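Local coordinates for protein isatin hydrolase (Ralstonia solanacearum, PDB 5NMP) that hydrolyses isatin, probably opening the amide bond of its five-membered ring with the help of a bound manganese ion, at residues G145-F150 / N190-G195; F150-S155 / G195-N200; P175-E180 / Y213-L218. All coordinates share one frame; numbering follows the deposited sequence.

Contact 1: residues G145-F150 / N190-G195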
ATOM      1  N   GLY A 145      15.110   8.565  12.696  1.00 58.63           N
ATOM      2  CA  GLY A 145      14.323   7.498  12.103  1.00 57.48           C
ATOM      3  C   GLY A 145      12.894   7.910  11.805  1.00 57.42           C
ATOM      4  O   GLY A 145      12.032   7.063  11.568  1.00 62.02           O
ATOM      5  N   ALA A 146      12.641   9.214  11.805  1.00 54.81           N
ATOM      6  CA  ALA A 146      11.299   9.731  11.574  1.00 50.40           C
ATOM      7  C   ALA A 146      11.173  10.401  10.213  1.00 49.19           C
ATOM      8  O   ALA A 146      12.140  10.966   9.701  1.00 49.55           O
ATOM      9  CB  ALA A 146      10.916  10.711  12.673  1.00 48.23           C
ATOM     10  N   TRP A 147       9.980  10.329   9.629  1.00 50.03           N
ATOM     11  CA  TRP A 147       9.668  11.123   8.445  1.00 48.35           C
ATOM     12  C   TRP A 147       9.643  12.602   8.798  1.00 45.16           C
ATOM     13  O   TRP A 147       9.208  12.986   9.884  1.00 47.33           O
ATOM     14  CB  TRP A 147       8.312  10.739   7.845  1.00 47.80           C
ATOM     15  CG  TRP A 147       8.277   9.452   7.093  1.00 49.63           C
ATOM     16  CD1 TRP A 147       7.807   8.255   7.543  1.00 41.65           C
ATOM     17  CD2 TRP A 147       8.702   9.234   5.741  1.00 47.77           C
ATOM     18  NE1 TRP A 147       7.923   7.301   6.562  1.00 47.23           N
ATOM     19  CE2 TRP A 147       8.471   7.877   5.446  1.00 46.70           C
ATOM     20  CE3 TRP A 147       9.262  10.054   4.756  1.00 41.92           C
ATOM     21  CZ2 TRP A 147       8.781   7.318   4.208  1.00 49.08           C
ATOM     22  CZ3 TRP A 147       9.569   9.497   3.527  1.00 44.38           C
ATOM     23  CH2 TRP A 147       9.328   8.143   3.264  1.00 49.60           C
ATOM     24  N   VAL A 148      10.103  13.432   7.873  1.00 45.25           N
ATOM     25  CA  VAL A 148       9.889  14.866   7.979  1.00 47.57           C
ATOM     26  C   VAL A 148       8.866  15.276   6.926  1.00 48.45           C
ATOM     27  O   VAL A 148       9.176  15.336   5.736  1.00 51.07           O
ATOM     28  CB  VAL A 148      11.191  15.660   7.793  1.00 49.39           C
ATOM     29  CG1 VAL A 148      10.913  17.157   7.845  1.00 47.71           C
ATOM     30  CG2 VAL A 148      12.197  15.269   8.855  1.00 49.25           C
ATOM     31  N   LEU A 149       7.639  15.534   7.366  1.00 47.11           N
ATOM     32  CA  LEU A 149       6.564  15.896   6.447  1.00 46.32           C
ATOM     33  C   LEU A 149       6.451  17.414   6.307  1.00 48.03           C
ATOM     34  O   LEU A 149       6.130  18.122   7.264  1.00 48.07           O
ATOM     35  CB  LEU A 149       5.235  15.290   6.909  1.00 38.64           C
ATOM     36  CG  LEU A 149       5.244  13.763   7.041  1.00 38.64           C
ATOM     37  CD1 LEU A 149       3.863  13.224   7.373  1.00 40.25           C
ATOM     38  CD2 LEU A 149       5.788  13.106   5.777  1.00 36.63           C
ATOM     39  N   PHE A 150       6.728  17.897   5.101  1.00 44.67           N
ATOM     40  CA  PHE A 150       6.730  19.321   4.786  1.00 43.12           C
ATOM     41  C   PHE A 150       5.332  19.791   4.381  1.00 45.78           C
ATOM     42  O   PHE A 150       4.936  19.644   3.225  1.00 48.27           O
ATOM     43  CB  PHE A 150       7.739  19.591   3.662  1.00 45.26           C
ATOM     44  CG  PHE A 150       8.007  21.048   3.404  1.00 46.70           C
ATOM     45  CD1 PHE A 150       7.768  22.005   4.378  1.00 48.00           C
ATOM     46  CD2 PHE A 150       8.506  21.458   2.175  1.00 47.76           C
ATOM     47  CE1 PHE A 150       8.022  23.345   4.130  1.00 51.45           C
ATOM     48  CE2 PHE A 150       8.761  22.796   1.920  1.00 50.10           C
ATOM     49  CZ  PHE A 150       8.519  23.742   2.900  1.00 50.66           C
ATOM     50  N   ASN A 190      19.414  12.505  11.480  1.00 54.22           N
ATOM     51  CA  ASN A 190      19.298  11.114  11.043  1.00 53.10           C
ATOM     52  C   ASN A 190      17.855  10.729  10.717  1.00 55.65           C
ATOM     53  O   ASN A 190      17.346   9.705  11.180  1.00 52.30           O
ATOM     54  CB  ASN A 190      19.873  10.182  12.116  1.00 54.93           C
ATOM     55  CG  ASN A 190      20.174   8.792  11.592  1.00 54.63           C
ATOM     56  OD1 ASN A 190      20.216   8.562  10.385  1.00 57.46           O
ATOM     57  ND2 ASN A 190      20.393   7.856  12.504  1.00 57.41           N
ATOM     58  N   VAL A 191      17.200  11.565   9.920  1.00 51.83           N
ATOM     59  CA  VAL A 191      15.798  11.360   9.586  1.00 51.32           C
ATOM     60  C   VAL A 191      15.608  10.159   8.662  1.00 52.51           C
ATOM     61  O   VAL A 191      16.548   9.698   8.012  1.00 50.81           O
ATOM     62  CB  VAL A 191      15.192  12.611   8.923  1.00 46.39           C
ATOM     63  CG1 VAL A 191      15.340  13.812   9.841  1.00 46.90           C
ATOM     64  CG2 VAL A 191      15.854  12.875   7.583  1.00 44.69           C
ATOM     65  N   HIS A 192      14.378   9.660   8.619  1.00 52.30           N
ATOM     66  CA  HIS A 192      14.021   8.498   7.817  1.00 51.36           C
ATOM     67  C   HIS A 192      13.847   8.884   6.354  1.00 52.65           C
ATOM     68  O   HIS A 192      14.243   8.146   5.449  1.00 57.82           O
ATOM     69  CB  HIS A 192      12.733   7.875   8.361  1.00 53.97           C
ATOM     70  CG  HIS A 192      12.329   6.602   7.685  1.00 55.69           C
ATOM     71  ND1 HIS A 192      13.074   5.446   7.767  1.00 59.62           N
ATOM     72  CD2 HIS A 192      11.243   6.297   6.937  1.00 55.79           C
ATOM     73  CE1 HIS A 192      12.469   4.486   7.090  1.00 62.20           C
ATOM     74  NE2 HIS A 192      11.355   4.977   6.577  1.00 60.10           N
ATOM     75  N   GLY A 193      13.258  10.052   6.130  1.00 51.32           N
ATOM     76  CA  GLY A 193      12.910  10.477   4.791  1.00 47.38           C
ATOM     77  C   GLY A 193      12.283  11.855   4.753  1.00 47.64           C
ATOM     78  O   GLY A 193      12.134  12.507   5.783  1.00 54.33           O
ATOM     79  N   PHE A 194      11.905  12.292   3.558  1.00 48.43           N
ATOM     80  CA  PHE A 194      11.302  13.609   3.365  1.00 49.73           C
ATOM     81  C   PHE A 194       9.988  13.485   2.583  1.00 48.83           C
ATOM     82  O   PHE A 194       9.943  12.845   1.533  1.00 53.83           O
ATOM     83  CB  PHE A 194      12.290  14.531   2.639  1.00 41.04           C
ATOM     84  CG  PHE A 194      11.982  15.993   2.786  1.00 44.97           C
ATOM     85  CD1 PHE A 194      11.651  16.759   1.682  1.00 42.57           C
ATOM     86  CD2 PHE A 194      12.027  16.602   4.031  1.00 50.08           C
ATOM     87  CE1 PHE A 194      11.365  18.110   1.817  1.00 47.71           C
ATOM     88  CE2 PHE A 194      11.744  17.952   4.174  1.00 51.74           C
ATOM     89  CZ  PHE A 194      11.412  18.707   3.065  1.00 49.76           C
ATOM     90  N   GLY A 195       8.919  14.087   3.096  1.00 48.75           N
ATOM     91  CA  GLY A 195       7.613  13.991   2.458  1.00 48.09           C
ATOM     92  C   GLY A 195       7.006  15.342   2.119  1.00 50.65           C
ATOM     93  O   GLY A 195       7.039  16.267   2.931  1.00 52.85           O
TER
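Trp147, on strand 147-151, meets His192, just before the neighbouring parallel strand 193-195; the two strands lie at the centre of a mixed sheet and are joined by a long crossover connection that ends in helix 179-187. The pair illustrates how one face of such a sheet can be packed with large side chains over glycines. The imidazole turns its edge toward the indole face in a T-shaped stack, the planes at 83° and the centroid of the five-membered ring of Trp147 4.9 Å from that of His192. Its CD2 does the touching, 3.5 Å from Trp147 NE1, while His192 NE2 is bonded to the carbonyl of Asn105. With chi1 of Trp147 at -75°, CG lies beside the backbone N, and the six-membered half of the indole runs over the neighbouring strand: Trp147 CE3 comes 3.5 Å from Gly193 C. Neither Gly193 nor Gly195 has a side chain, which leaves room for the indole and for a methyl of Leu149, whose CD2 is 3.9 Å from Gly195 CA.

On the face that carries Val148 and Phe194 the contacts are apolar. Val148 spreads its branches between two partners: CG2 reaches Val191 CG1 at 3.6 Å, and CG1 meets Phe194 CE2 at 3.8 Å. The Phe194 ring, with CG anti to the backbone N (chi1 -161°), also extends alongside Phe150, its CZ resting against Phe150 CB. Cys215 and Met219 of helix 214-221 pack on the same ring.

Between the two faces runs the backbone ladder of a parallel pair. Val148 bonds through its N to Gly193 O and through its O to Gly195 N (2.9 Å). At the far end of the ladder Phe150 N donates to Gly195 O at 2.7 Å.

Contact 2: residues F150-S155 / G195-N200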
ATOM      1  N   PHE A 150       6.728  17.897   5.101  1.00 44.67           N
ATOM      2  CA  PHE A 150       6.730  19.321   4.786  1.00 43.12           C
ATOM      3  C   PHE A 150       5.332  19.791   4.381  1.00 45.78           C
ATOM      4  O   PHE A 150       4.936  19.644   3.225  1.00 48.27           O
ATOM      5  CB  PHE A 150       7.739  19.591   3.662  1.00 45.26           C
ATOM      6  CG  PHE A 150       8.007  21.048   3.404  1.00 46.70           C
ATOM      7  CD1 PHE A 150       7.768  22.005   4.378  1.00 48.00           C
ATOM      8  CD2 PHE A 150       8.506  21.458   2.175  1.00 47.76           C
ATOM      9  CE1 PHE A 150       8.022  23.345   4.130  1.00 51.45           C
ATOM     10  CE2 PHE A 150       8.761  22.796   1.920  1.00 50.10           C
ATOM     11  CZ  PHE A 150       8.519  23.742   2.900  1.00 50.66           C
ATOM     12  N   ARG A 151       4.587  20.352   5.328  1.00 48.74           N
ATOM     13  CA  ARG A 151       3.241  20.847   5.040  1.00 50.18           C
ATOM     14  C   ARG A 151       3.261  22.229   4.395  1.00 53.07           C
ATOM     15  O   ARG A 151       3.814  23.177   4.954  1.00 56.29           O
ATOM     16  CB  ARG A 151       2.392  20.902   6.307  1.00 48.53           C
ATOM     17  CG  ARG A 151       1.016  21.475   6.045  1.00 46.30           C
ATOM     18  CD  ARG A 151       0.255  21.796   7.311  1.00 48.42           C
ATOM     19  NE  ARG A 151      -0.962  22.534   6.992  1.00 53.04           N
ATOM     20  CZ  ARG A 151      -1.673  23.228   7.872  1.00 58.88           C
ATOM     21  NH1 ARG A 151      -1.293  23.283   9.142  1.00 63.59           N
ATOM     22  NH2 ARG A 151      -2.765  23.872   7.478  1.00 56.74           N
ATOM     23  N   THR A 152       2.637  22.341   3.226  1.00 51.76           N
ATOM     24  CA  THR A 152       2.627  23.589   2.471  1.00 50.32           C
ATOM     25  C   THR A 152       1.233  23.970   1.977  1.00 49.29           C
ATOM     26  O   THR A 152       1.061  25.022   1.363  1.00 53.04           O
ATOM     27  CB  THR A 152       3.558  23.502   1.252  1.00 52.38           C
ATOM     28  OG1 THR A 152       3.170  22.385   0.444  1.00 52.43           O
ATOM     29  CG2 THR A 152       5.008  23.331   1.690  1.00 50.32           C
ATOM     30  N   ASP A 153       0.253  23.107   2.238  1.00 48.47           N
ATOM     31  CA  ASP A 153      -1.115  23.257   1.723  1.00 49.75           C
ATOM     32  C   ASP A 153      -1.161  23.277   0.194  1.00 47.34           C
ATOM     33  O   ASP A 153      -2.144  23.716  -0.402  1.00 50.10           O
ATOM     34  CB  ASP A 153      -1.779  24.523   2.282  1.00 54.10           C
ATOM     35  CG  ASP A 153      -2.403  24.302   3.649  1.00 59.78           C
ATOM     36  OD1 ASP A 153      -2.146  23.244   4.263  1.00 58.28           O
ATOM     37  OD2 ASP A 153      -3.149  25.192   4.114  1.00 65.62           O
ATOM     38  N   TRP A 154      -0.101  22.780  -0.434  1.00 46.42           N
ATOM     39  CA  TRP A 154      -0.008  22.741  -1.889  1.00 45.36           C
ATOM     40  C   TRP A 154      -1.015  21.765  -2.495  1.00 47.82           C
ATOM     41  O   TRP A 154      -1.403  21.901  -3.656  1.00 50.36           O
ATOM     42  CB  TRP A 154       1.410  22.357  -2.316  1.00 43.07           C
ATOM     43  CG  TRP A 154       1.734  22.716  -3.727  1.00 43.45           C
ATOM     44  CD1 TRP A 154       1.563  21.935  -4.834  1.00 44.44           C
ATOM     45  CD2 TRP A 154       2.292  23.950  -4.188  1.00 46.03           C
ATOM     46  NE1 TRP A 154       1.979  22.610  -5.957  1.00 44.07           N
ATOM     47  CE2 TRP A 154       2.432  23.850  -5.587  1.00 53.29           C
ATOM     48  CE3 TRP A 154       2.688  25.131  -3.553  1.00 44.48           C
ATOM     49  CZ2 TRP A 154       2.951  24.887  -6.364  1.00 54.74           C
ATOM     50  CZ3 TRP A 154       3.203  26.160  -4.325  1.00 50.57           C
ATOM     51  CH2 TRP A 154       3.330  26.031  -5.715  1.00 53.94           C
ATOM     52  N   SER A 155      -1.437  20.788  -1.700  1.00 47.41           N
ATOM     53  CA  SER A 155      -2.381  19.769  -2.148  1.00 44.89           C
ATOM     54  C   SER A 155      -3.735  20.348  -2.559  1.00 49.13           C
ATOM     55  O   SER A 155      -4.511  19.691  -3.251  1.00 52.30           O
ATOM     56  CB  SER A 155      -2.584  18.722  -1.049  1.00 40.93           C
ATOM     57  OG  SER A 155      -3.014  19.333   0.156  1.00 39.79           O
ATOM     58  N   GLY A 195       8.919  14.087   3.096  1.00 48.75           N
ATOM     59  CA  GLY A 195       7.613  13.991   2.458  1.00 48.09           C
ATOM     60  C   GLY A 195       7.006  15.342   2.119  1.00 50.65           C
ATOM     61  O   GLY A 195       7.039  16.267   2.931  1.00 52.85           O
ATOM     62  N   VAL A 196       6.445  15.459   0.919  1.00 50.53           N
ATOM     63  CA  VAL A 196       5.918  16.737   0.445  1.00 48.39           C
ATOM     64  C   VAL A 196       4.502  16.625  -0.132  1.00 48.74           C
ATOM     65  O   VAL A 196       3.982  15.528  -0.325  1.00 53.91           O
ATOM     66  CB  VAL A 196       6.844  17.348  -0.627  1.00 46.82           C
ATOM     67  CG1 VAL A 196       8.219  17.626  -0.045  1.00 41.18           C
ATOM     68  CG2 VAL A 196       6.949  16.420  -1.829  1.00 42.78           C
ATOM     69  N   GLU A 197       3.883  17.770  -0.406  1.00 47.49           N
ATOM     70  CA  GLU A 197       2.571  17.808  -1.048  1.00 46.69           C
ATOM     71  C   GLU A 197       2.700  18.097  -2.540  1.00 49.97           C
ATOM     72  O   GLU A 197       1.729  18.003  -3.290  1.00 51.44           O
ATOM     73  CB  GLU A 197       1.677  18.865  -0.400  1.00 47.97           C
ATOM     74  CG  GLU A 197       1.524  18.732   1.103  1.00 53.56           C
ATOM     75  CD  GLU A 197       0.515  19.712   1.675  1.00 57.36           C
ATOM     76  OE1 GLU A 197       0.728  20.191   2.806  1.00 60.35           O
ATOM     77  OE2 GLU A 197      -0.494  20.001   0.995  1.00 57.19           O
ATOM     78  N   THR A 198       3.906  18.457  -2.962  1.00 45.18           N
ATOM     79  CA  THR A 198       4.166  18.783  -4.358  1.00 45.65           C
ATOM     80  C   THR A 198       4.558  17.545  -5.158  1.00 46.32           C
ATOM     81  O   THR A 198       4.670  16.451  -4.609  1.00 50.80           O
ATOM     82  CB  THR A 198       5.283  19.841  -4.490  1.00 54.17           C
ATOM     83  OG1 THR A 198       6.411  19.444  -3.702  1.00 46.53           O
ATOM     84  CG2 THR A 198       4.799  21.196  -4.012  1.00 45.23           C
ATOM     85  N   ILE A 199       4.768  17.734  -6.457  1.00 52.78           N
ATOM     86  CA  ILE A 199       5.169  16.655  -7.352  1.00 56.55           C
ATOM     87  C   ILE A 199       6.688  16.455  -7.302  1.00 65.63           C
ATOM     88  O   ILE A 199       7.243  15.620  -8.014  1.00 79.40           O
ATOM     89  CB  ILE A 199       4.717  16.947  -8.807  1.00 66.31           C
ATOM     90  CG1 ILE A 199       4.696  15.675  -9.661  1.00 66.70           C
ATOM     91  CG2 ILE A 199       5.614  17.997  -9.441  1.00 73.24           C
ATOM     92  CD1 ILE A 199       3.797  14.590  -9.141  1.00 67.66           C
ATOM     93  N   ASN A 200       7.360  17.221  -6.449  1.00 61.38           N
ATOM     94  CA  ASN A 200       8.811  17.121  -6.308  1.00 56.51           C
ATOM     95  C   ASN A 200       9.236  17.384  -4.861  1.00 52.36           C
ATOM     96  O   ASN A 200       8.754  18.328  -4.238  1.00 54.37           O
ATOM     97  CB  ASN A 200       9.499  18.106  -7.260  1.00 58.09           C
ATOM     98  CG  ASN A 200      10.988  17.829  -7.430  1.00 62.24           C
ATOM     99  OD1 ASN A 200      11.598  17.107  -6.641  1.00 64.46           O
ATOM    100  ND2 ASN A 200      11.582  18.420  -8.463  1.00 60.21           N
TER
HETATM  101  O   HOH W   1       4.774  20.119   0.832  1.00 54.08           O
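At the C-terminal ends of parallel strands 147-151 and 193-195, where the chains leave the sheet as loops, Glu197 extends its carboxylate into the turn 152-155 and ties the two loops together. Four hydrogen bonds grip it. Thr152 N, at 2.9 Å, and Asp153 N, at 3.0 Å, both reach Glu197 OE1 from the same face, well above the carboxylate plane. Glu197 OE2 receives Ser155 OG at 2.7 Å and Ser155 N at 3.0 Å, both on its anti side but from opposite faces, so both oxygens are shared and the group's rotation is fixed. Three backbone N-H groups and one hydroxyl would probably stabilise the buried negative charge. Asp153 OD1 lies 4.4 Å from Glu197 OE1, a like-charge approach probably softened by the salt bridge from Arg151 NE to Asp153 OD1. Next along the loop, Thr198 lays CG2 over the indole of Trp154 as a CH-pi contact, 3.4 Å from the centroid of its five-membered ring; with OG1 at chi1 50°, this methyl branch falls anti to the carbonyl carbon. The indole NE1 bonds to Phe164 O in helix 161-165, and helix 116-119 borders Thr152 and Trp154 through Val119.

Contact 3: residues P175-E180 / Y213-L218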
ATOM      1  N   PRO A 175       7.955  25.230  -3.597  1.00 46.28           N
ATOM      2  CA  PRO A 175       8.816  25.347  -2.415  1.00 47.63           C
ATOM      3  C   PRO A 175       9.644  24.089  -2.157  1.00 51.04           C
ATOM      4  O   PRO A 175       9.366  23.042  -2.739  1.00 53.28           O
ATOM      5  CB  PRO A 175       7.816  25.590  -1.279  1.00 48.61           C
ATOM      6  CG  PRO A 175       6.554  24.975  -1.756  1.00 45.10           C
ATOM      7  CD  PRO A 175       6.526  25.196  -3.238  1.00 48.17           C
ATOM      8  N   GLY A 176      10.651  24.199  -1.295  1.00 52.24           N
ATOM      9  CA  GLY A 176      11.535  23.082  -1.005  1.00 52.76           C
ATOM     10  C   GLY A 176      12.664  23.448  -0.057  1.00 55.09           C
ATOM     11  O   GLY A 176      12.818  24.613   0.307  1.00 56.97           O
ATOM     12  N   PRO A 177      13.464  22.452   0.352  1.00 51.53           N
ATOM     13  CA  PRO A 177      14.555  22.676   1.305  1.00 49.01           C
ATOM     14  C   PRO A 177      15.842  23.157   0.643  1.00 50.98           C
ATOM     15  O   PRO A 177      16.104  22.832  -0.514  1.00 54.16           O
ATOM     16  CB  PRO A 177      14.757  21.293   1.923  1.00 47.18           C
ATOM     17  CG  PRO A 177      14.412  20.352   0.810  1.00 44.07           C
ATOM     18  CD  PRO A 177      13.311  21.023   0.016  1.00 50.84           C
ATOM     19  N   THR A 178      16.634  23.929   1.378  1.00 49.63           N
ATOM     20  CA  THR A 178      17.969  24.293   0.923  1.00 54.81           C
ATOM     21  C   THR A 178      18.888  23.090   1.059  1.00 57.53           C
ATOM     22  O   THR A 178      18.548  22.120   1.737  1.00 58.59           O
ATOM     23  CB  THR A 178      18.556  25.464   1.727  1.00 52.50           C
ATOM     24  OG1 THR A 178      18.905  25.012   3.043  1.00 53.19           O
ATOM     25  CG2 THR A 178      17.556  26.604   1.822  1.00 53.48           C
ATOM     26  N   GLN A 179      20.054  23.152   0.425  1.00 55.66           N
ATOM     27  CA  GLN A 179      21.028  22.076   0.549  1.00 53.98           C
ATOM     28  C   GLN A 179      21.451  21.895   2.003  1.00 52.96           C
ATOM     29  O   GLN A 179      21.555  20.770   2.491  1.00 53.67           O
ATOM     30  CB  GLN A 179      22.253  22.345  -0.324  1.00 54.31           C
ATOM     31  CG  GLN A 179      23.357  21.314  -0.151  1.00 55.18           C
ATOM     32  CD  GLN A 179      24.503  21.521  -1.114  1.00 59.18           C
ATOM     33  OE1 GLN A 179      24.298  21.902  -2.265  1.00 79.31           O
ATOM     34  NE2 GLN A 179      25.720  21.277  -0.647  1.00 61.31           N
ATOM     35  N   GLU A 180      21.677  23.007   2.694  1.00 54.66           N
ATOM     36  CA  GLU A 180      22.104  22.971   4.087  1.00 58.10           C
ATOM     37  C   GLU A 180      21.058  22.302   4.974  1.00 55.89           C
ATOM     38  O   GLU A 180      21.402  21.568   5.897  1.00 56.87           O
ATOM     39  CB  GLU A 180      22.403  24.385   4.596  1.00 68.74           C
ATOM     40  CG  GLU A 180      23.616  25.053   3.946  1.00 80.78           C
ATOM     41  CD  GLU A 180      23.333  25.597   2.547  1.00 89.98           C
ATOM     42  OE1 GLU A 180      22.190  25.452   2.057  1.00 86.52           O
ATOM     43  OE2 GLU A 180      24.259  26.175   1.937  1.00 96.82           O
ATOM     44  N   TYR A 213      19.071  19.640  -7.341  1.00 59.78           N
ATOM     45  CA  TYR A 213      18.136  18.777  -6.619  1.00 54.39           C
ATOM     46  C   TYR A 213      18.780  18.121  -5.403  1.00 54.95           C
ATOM     47  O   TYR A 213      18.925  16.901  -5.362  1.00 54.61           O
ATOM     48  CB  TYR A 213      17.578  17.701  -7.551  1.00 55.43           C
ATOM     49  CG  TYR A 213      16.656  18.235  -8.618  1.00 62.58           C
ATOM     50  CD1 TYR A 213      15.816  19.310  -8.363  1.00 63.53           C
ATOM     51  CD2 TYR A 213      16.623  17.666  -9.883  1.00 70.13           C
ATOM     52  CE1 TYR A 213      14.967  19.801  -9.335  1.00 66.25           C
ATOM     53  CE2 TYR A 213      15.777  18.151 -10.864  1.00 73.23           C
ATOM     54  CZ  TYR A 213      14.953  19.218 -10.584  1.00 72.50           C
ATOM     55  OH  TYR A 213      14.108  19.705 -11.557  1.00 75.17           O
ATOM     56  N   PRO A 214      19.163  18.933  -4.406  1.00 53.23           N
ATOM     57  CA  PRO A 214      19.920  18.425  -3.255  1.00 49.14           C
ATOM     58  C   PRO A 214      19.179  17.355  -2.454  1.00 49.86           C
ATOM     59  O   PRO A 214      19.821  16.455  -1.912  1.00 55.06           O
ATOM     60  CB  PRO A 214      20.145  19.678  -2.402  1.00 45.88           C
ATOM     61  CG  PRO A 214      19.077  20.629  -2.825  1.00 48.03           C
ATOM     62  CD  PRO A 214      18.869  20.371  -4.282  1.00 48.15           C
ATOM     63  N   CYS A 215      17.855  17.443  -2.380  1.00 46.52           N
ATOM     64  CA  CYS A 215      17.090  16.490  -1.583  1.00 46.65           C
ATOM     65  C   CYS A 215      17.151  15.104  -2.211  1.00 48.69           C
ATOM     66  O   CYS A 215      17.469  14.134  -1.536  1.00 54.17           O
ATOM     67  CB  CYS A 215      15.637  16.944  -1.421  1.00 41.31           C
ATOM     68  SG  CYS A 215      14.707  16.027  -0.169  1.00 54.05           S
ATOM     69  N   HIS A 216      16.856  15.016  -3.505  1.00 45.83           N
ATOM     70  CA  HIS A 216      16.998  13.757  -4.232  1.00 48.80           C
ATOM     71  C   HIS A 216      18.420  13.205  -4.146  1.00 54.05           C
ATOM     72  O   HIS A 216      18.621  12.033  -3.830  1.00 56.68           O
ATOM     73  CB  HIS A 216      16.608  13.931  -5.702  1.00 52.27           C
ATOM     74  CG  HIS A 216      15.141  13.798  -5.957  1.00 60.55           C
ATOM     75  ND1 HIS A 216      14.274  14.868  -5.903  1.00 62.53           N
ATOM     76  CD2 HIS A 216      14.386  12.718  -6.270  1.00 63.59           C
ATOM     77  CE1 HIS A 216      13.049  14.453  -6.172  1.00 64.28           C
ATOM     78  NE2 HIS A 216      13.089  13.152  -6.398  1.00 65.24           N
ATOM     79  N   THR A 217      19.400  14.061  -4.422  1.00 49.33           N
ATOM     80  CA  THR A 217      20.797  13.645  -4.471  1.00 49.84           C
ATOM     81  C   THR A 217      21.308  13.122  -3.133  1.00 53.25           C
ATOM     82  O   THR A 217      21.928  12.060  -3.075  1.00 53.48           O
ATOM     83  CB  THR A 217      21.715  14.804  -4.915  1.00 50.71           C
ATOM     84  OG1 THR A 217      21.294  15.291  -6.195  1.00 51.03           O
ATOM     85  CG2 THR A 217      23.152  14.330  -5.009  1.00 43.75           C
ATOM     86  N   LEU A 218      21.043  13.863  -2.062  1.00 53.88           N
ATOM     87  CA  LEU A 218      21.637  13.549  -0.769  1.00 41.90           C
ATOM     88  C   LEU A 218      20.831  12.524   0.029  1.00 46.61           C
ATOM     89  O   LEU A 218      21.414  11.671   0.698  1.00 46.53           O
ATOM     90  CB  LEU A 218      21.824  14.829   0.051  1.00 46.09           C
ATOM     91  CG  LEU A 218      22.739  15.889  -0.582  1.00 51.45           C
ATOM     92  CD1 LEU A 218      22.848  17.133   0.299  1.00 47.07           C
ATOM     93  CD2 LEU A 218      24.125  15.329  -0.900  1.00 43.92           C
TER
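Pro177, at the end of strand 176-177, opens the contact with its ring: CG lies 4.3 Å from Cys215 CB in the first turn of helix 214-221, and the same proline also leans on Phe194 of the sheet. Thr178 follows as the N-cap of helix 179-187, its OG1 bonded to Ala181 N. Gln179, the first residue of that helix, makes the closest approach. Its CA is 3.9 Å and its CB 4.0 Å from Pro214 CB, a contact of aliphatic carbon with the proline ring. With CG anti to the backbone N (chi1 175°) and the chain extended beyond it, the glutamine passes CG by Leu218 CD1 at 4.2 Å, while its amide NE2 bonds to Glu183 of its own helix. The first turn of the facing helix is tied back on itself, Tyr213 O receiving both Thr217 N and Thr217 OG1, and Asp202 accepts a bond from Cys215 N. The starts of two helices thus meet through aliphatic carbons, with Pro214 in the first position of its helix. Proline right after the N-cap is a familiar way to start a helix, here one that packs with helix 179-187 beside the central sheet of this alpha/beta fold.

Overall arrangement
Contacts 1 and 2 are consecutive parts of one strand pair, sharing Phe150 and Gly195 with their centres about 13 Å apart: the first is its ladder, the second the loops beyond it. Contact 3 lies on the sheet face that bears Phe194, whose CD1 is 3.6 Å from Cys215 SG. It also meets contact 2, where Trp154 CZ3 comes 3.6 Å from Pro175 CD. The manganese ion, held by His76, His80 and Asp82, is about 8 Å from the side chain of Val196 and about 11 Å from that of Cys215. None of the three contacts supplies one of those ligands; the side chain of Val196 is about 4 Å from that of Gln228, a manganese-binding residue not bound to the ion of this chain.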